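Local coordinates for protein mRNA interferase RelE (Escherichia coli, PDB 4FXI) that cleaves mRNA in the ribosomal A site with codon specificity, halting translation during amino acid starvation as the toxin of a type II toxin-antitoxin pair, at residues 31-36 / 71-76. The protein carries 1 engineered substitution. Sequence-based numbering, arbitrary orientation.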
ATOM      1  N   VAL A  31      -5.368   4.469  -7.343  1.00 30.63           N
ATOM      2  CA  VAL A  31      -5.496   5.639  -8.209  1.00 25.63           C
ATOM      3  C   VAL A  31      -6.182   6.797  -7.468  1.00 26.17           C
ATOM      4  O   VAL A  31      -5.774   7.951  -7.605  1.00 28.40           O
ATOM      5  CB  VAL A  31      -6.215   5.288  -9.519  1.00 33.21           C
ATOM      6  CG1 VAL A  31      -6.542   6.549 -10.318  1.00 33.20           C
ATOM      7  CG2 VAL A  31      -5.331   4.357 -10.341  1.00 30.94           C
ATOM      8  N   GLU A  32      -7.197   6.475  -6.669  1.00 26.00           N
ATOM      9  CA  GLU A  32      -7.847   7.481  -5.815  1.00 28.85           C
ATOM     10  C   GLU A  32      -6.855   8.053  -4.802  1.00 26.47           C
ATOM     11  O   GLU A  32      -6.837   9.262  -4.533  1.00 29.81           O
ATOM     12  CB  GLU A  32      -9.032   6.868  -5.067  1.00 29.66           C
ATOM     13  CG  GLU A  32     -10.237   6.564  -5.964  1.00 34.48           C
ATOM     14  CD  GLU A  32     -11.306   5.737  -5.259  1.00 36.86           C
ATOM     15  OE1 GLU A  32     -12.470   5.800  -5.694  1.00 45.84           O
ATOM     16  OE2 GLU A  32     -10.988   5.032  -4.274  1.00 36.42           O
ATOM     17  N   VAL A  33      -6.057   7.167  -4.215  1.00 24.05           N
ATOM     18  CA  VAL A  33      -5.020   7.573  -3.268  1.00 24.70           C
ATOM     19  C   VAL A  33      -4.062   8.596  -3.872  1.00 24.49           C
ATOM     20  O   VAL A  33      -3.731   9.578  -3.241  1.00 26.13           O
ATOM     21  CB  VAL A  33      -4.252   6.337  -2.728  1.00 27.51           C
ATOM     22  CG1 VAL A  33      -2.915   6.727  -2.118  1.00 27.08           C
ATOM     23  CG2 VAL A  33      -5.095   5.618  -1.699  1.00 26.58           C
ATOM     24  N   LEU A  34      -3.658   8.403  -5.127  1.00 27.87           N
ATOM     25  CA  LEU A  34      -2.711   9.326  -5.732  1.00 22.59           C
ATOM     26  C   LEU A  34      -3.219  10.762  -5.775  1.00 33.11           C
ATOM     27  O   LEU A  34      -2.429  11.708  -5.751  1.00 32.12           O
ATOM     28  CB  LEU A  34      -2.334   8.886  -7.156  1.00 25.42           C
ATOM     29  CG  LEU A  34      -1.561   7.578  -7.259  1.00 26.78           C
ATOM     30  CD1 LEU A  34      -1.146   7.377  -8.729  1.00 28.53           C
ATOM     31  CD2 LEU A  34      -0.326   7.553  -6.375  1.00 29.93           C
ATOM     32  N   GLU A  35      -4.535  10.934  -5.834  1.00 24.17           N
ATOM     33  CA  GLU A  35      -5.094  12.285  -5.876  1.00 31.65           C
ATOM     34  C   GLU A  35      -4.909  13.026  -4.554  1.00 32.53           C
ATOM     35  O   GLU A  35      -4.773  14.247  -4.539  1.00 30.27           O
ATOM     36  CB  GLU A  35      -6.571  12.263  -6.271  1.00 35.07           C
ATOM     37  CG  GLU A  35      -6.817  11.806  -7.704  1.00 45.03           C
ATOM     38  CD  GLU A  35      -6.124  12.694  -8.732  1.00 39.63           C
ATOM     39  OE1 GLU A  35      -6.197  13.938  -8.603  1.00 37.18           O
ATOM     40  OE2 GLU A  35      -5.490  12.143  -9.656  1.00 43.90           O
ATOM     41  N   SER A  36      -4.894  12.279  -3.449  1.00 31.88           N
ATOM     42  CA  SER A  36      -4.751  12.856  -2.110  1.00 22.56           C
ATOM     43  C   SER A  36      -4.493  11.717  -1.115  1.00 23.80           C
ATOM     44  O   SER A  36      -5.430  11.132  -0.563  1.00 26.45           O
ATOM     45  CB  SER A  36      -6.024  13.615  -1.721  1.00 29.84           C
ATOM     46  OG  SER A  36      -5.905  14.204  -0.437  1.00 35.01           O
ATOM     47  N   VAL A  71       7.254  14.161  -3.560  1.00 30.46           N
ATOM     48  CA  VAL A  71       5.856  14.171  -3.977  1.00 33.25           C
ATOM     49  C   VAL A  71       5.430  12.786  -4.466  1.00 38.65           C
ATOM     50  O   VAL A  71       4.811  12.646  -5.522  1.00 32.53           O
ATOM     51  CB  VAL A  71       5.584  15.210  -5.093  1.00 39.77           C
ATOM     52  CG1 VAL A  71       4.105  15.566  -5.120  1.00 36.38           C
ATOM     53  CG2 VAL A  71       6.419  16.457  -4.882  1.00 43.98           C
ATOM     54  N   VAL A  72       5.778  11.759  -3.698  1.00 30.62           N
ATOM     55  CA  VAL A  72       5.536  10.399  -4.146  0.82 20.60           C
ATOM     56  C   VAL A  72       4.798   9.521  -3.128  1.00 27.58           C
ATOM     57  O   VAL A  72       4.972   9.662  -1.904  1.00 29.13           O
ATOM     58  CB  VAL A  72       6.856   9.716  -4.579  1.00 31.97           C
ATOM     59  CG1 VAL A  72       7.705   9.393  -3.374  0.81 32.37           C
ATOM     60  CG2 VAL A  72       6.568   8.451  -5.368  0.92 33.69           C
ATOM     61  N   VAL A  73       3.953   8.638  -3.657  1.00 27.15           N
ATOM     62  CA  VAL A  73       3.333   7.563  -2.891  1.00 28.31           C
ATOM     63  C   VAL A  73       4.171   6.329  -3.159  1.00 26.71           C
ATOM     64  O   VAL A  73       4.263   5.866  -4.294  1.00 28.53           O
ATOM     65  CB  VAL A  73       1.869   7.303  -3.343  1.00 28.10           C
ATOM     66  CG1 VAL A  73       1.334   5.973  -2.794  1.00 26.50           C
ATOM     67  CG2 VAL A  73       0.972   8.462  -2.928  1.00 27.26           C
ATOM     68  N   PHE A  74       4.801   5.810  -2.111  1.00 24.54           N
ATOM     69  CA  PHE A  74       5.741   4.702  -2.236  1.00 25.36           C
ATOM     70  C   PHE A  74       5.089   3.427  -1.733  1.00 34.43           C
ATOM     71  O   PHE A  74       4.870   3.260  -0.534  1.00 27.20           O
ATOM     72  CB  PHE A  74       7.007   5.024  -1.431  1.00 31.34           C
ATOM     73  CG  PHE A  74       8.078   3.977  -1.525  1.00 34.58           C
ATOM     74  CD1 PHE A  74       8.601   3.595  -2.749  1.00 34.42           C
ATOM     75  CD2 PHE A  74       8.585   3.392  -0.376  1.00 36.52           C
ATOM     76  CE1 PHE A  74       9.598   2.633  -2.826  1.00 39.39           C
ATOM     77  CE2 PHE A  74       9.579   2.424  -0.453  1.00 50.55           C
ATOM     78  CZ  PHE A  74      10.083   2.049  -1.681  1.00 39.97           C
ATOM     79  N   VAL A  75       4.744   2.529  -2.645  1.00 26.86           N
ATOM     80  CA  VAL A  75       4.104   1.281  -2.244  1.00 28.28           C
ATOM     81  C   VAL A  75       5.161   0.334  -1.689  1.00 34.76           C
ATOM     82  O   VAL A  75       6.074  -0.045  -2.403  1.00 32.39           O
ATOM     83  CB  VAL A  75       3.405   0.610  -3.431  1.00 30.05           C
ATOM     84  CG1 VAL A  75       2.785  -0.735  -2.994  1.00 27.30           C
ATOM     85  CG2 VAL A  75       2.328   1.543  -3.994  1.00 27.91           C
ATOM     86  N   ILE A  76       5.046  -0.043  -0.417  1.00 24.44           N
ATOM     87  CA  ILE A  76       6.080  -0.888   0.202  1.00 22.40           C
ATOM     88  C   ILE A  76       5.700  -2.355   0.384  1.00 34.04           C
ATOM     89  O   ILE A  76       6.575  -3.220   0.483  1.00 35.68           O
ATOM     90  CB  ILE A  76       6.475  -0.352   1.568  1.00 38.98           C
ATOM     91  CG1 ILE A  76       5.253  -0.283   2.453  1.00 41.70           C
ATOM     92  CG2 ILE A  76       7.054   1.028   1.446  1.00 43.35           C
ATOM     93  CD1 ILE A  76       5.504   0.490   3.684  1.00 51.51           C
TER
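Leu34 and Val73 bring the last turn of helix 20-35 to strand 72-78 at their closest backbone approach, CA to CA 6.9 Å. The contact is a compact example of how a helix is seated on a sheet by a few apolar side chains. The side chain of Val73 sets out toward the helix and is shared by two neighbouring helix residues. Leu34 starts off pointing past the strand, but its CG lies anti to the carbonyl carbon (chi1 -66°); chi2 of -174° extends the chain through CD1 and leaves CD2 as the branch that reaches the valine. The two side chains cross at a slant, and that methyl lies against the CB–CG2 side of Val73, 3.8 Å from CB and equally 3.8 Å from CG2. The same CG2 turns toward the preceding helix residue: Val33 CG1 faces it more loosely at 4.3 Å. With CG1 of Val73 anti to its backbone N (chi1 166°), CG2 is the methyl presented to both Val33 and Leu34. Around this pair the packing continues, Val33 onto Tyr64 of strand 60-67 and Val73 onto Tyr3 and Pro37, while strand 72-78 lies between 4-7 and 60-67 in the four-stranded sheet. The side chain of Val33 is about 9 Å from that of Lys52, thought to act as proton acceptor. Three methyls and the methine CB of Val73 make the contact, and 109 Å² is buried in all. Such a contact has shape but little directional preference; the backbone hydrogen bonds of Val73 to Phe4 and Asp6, and of Leu34 to Tyr3, probably fix how helix and strand are placed, and the apolar groups fill the join between them.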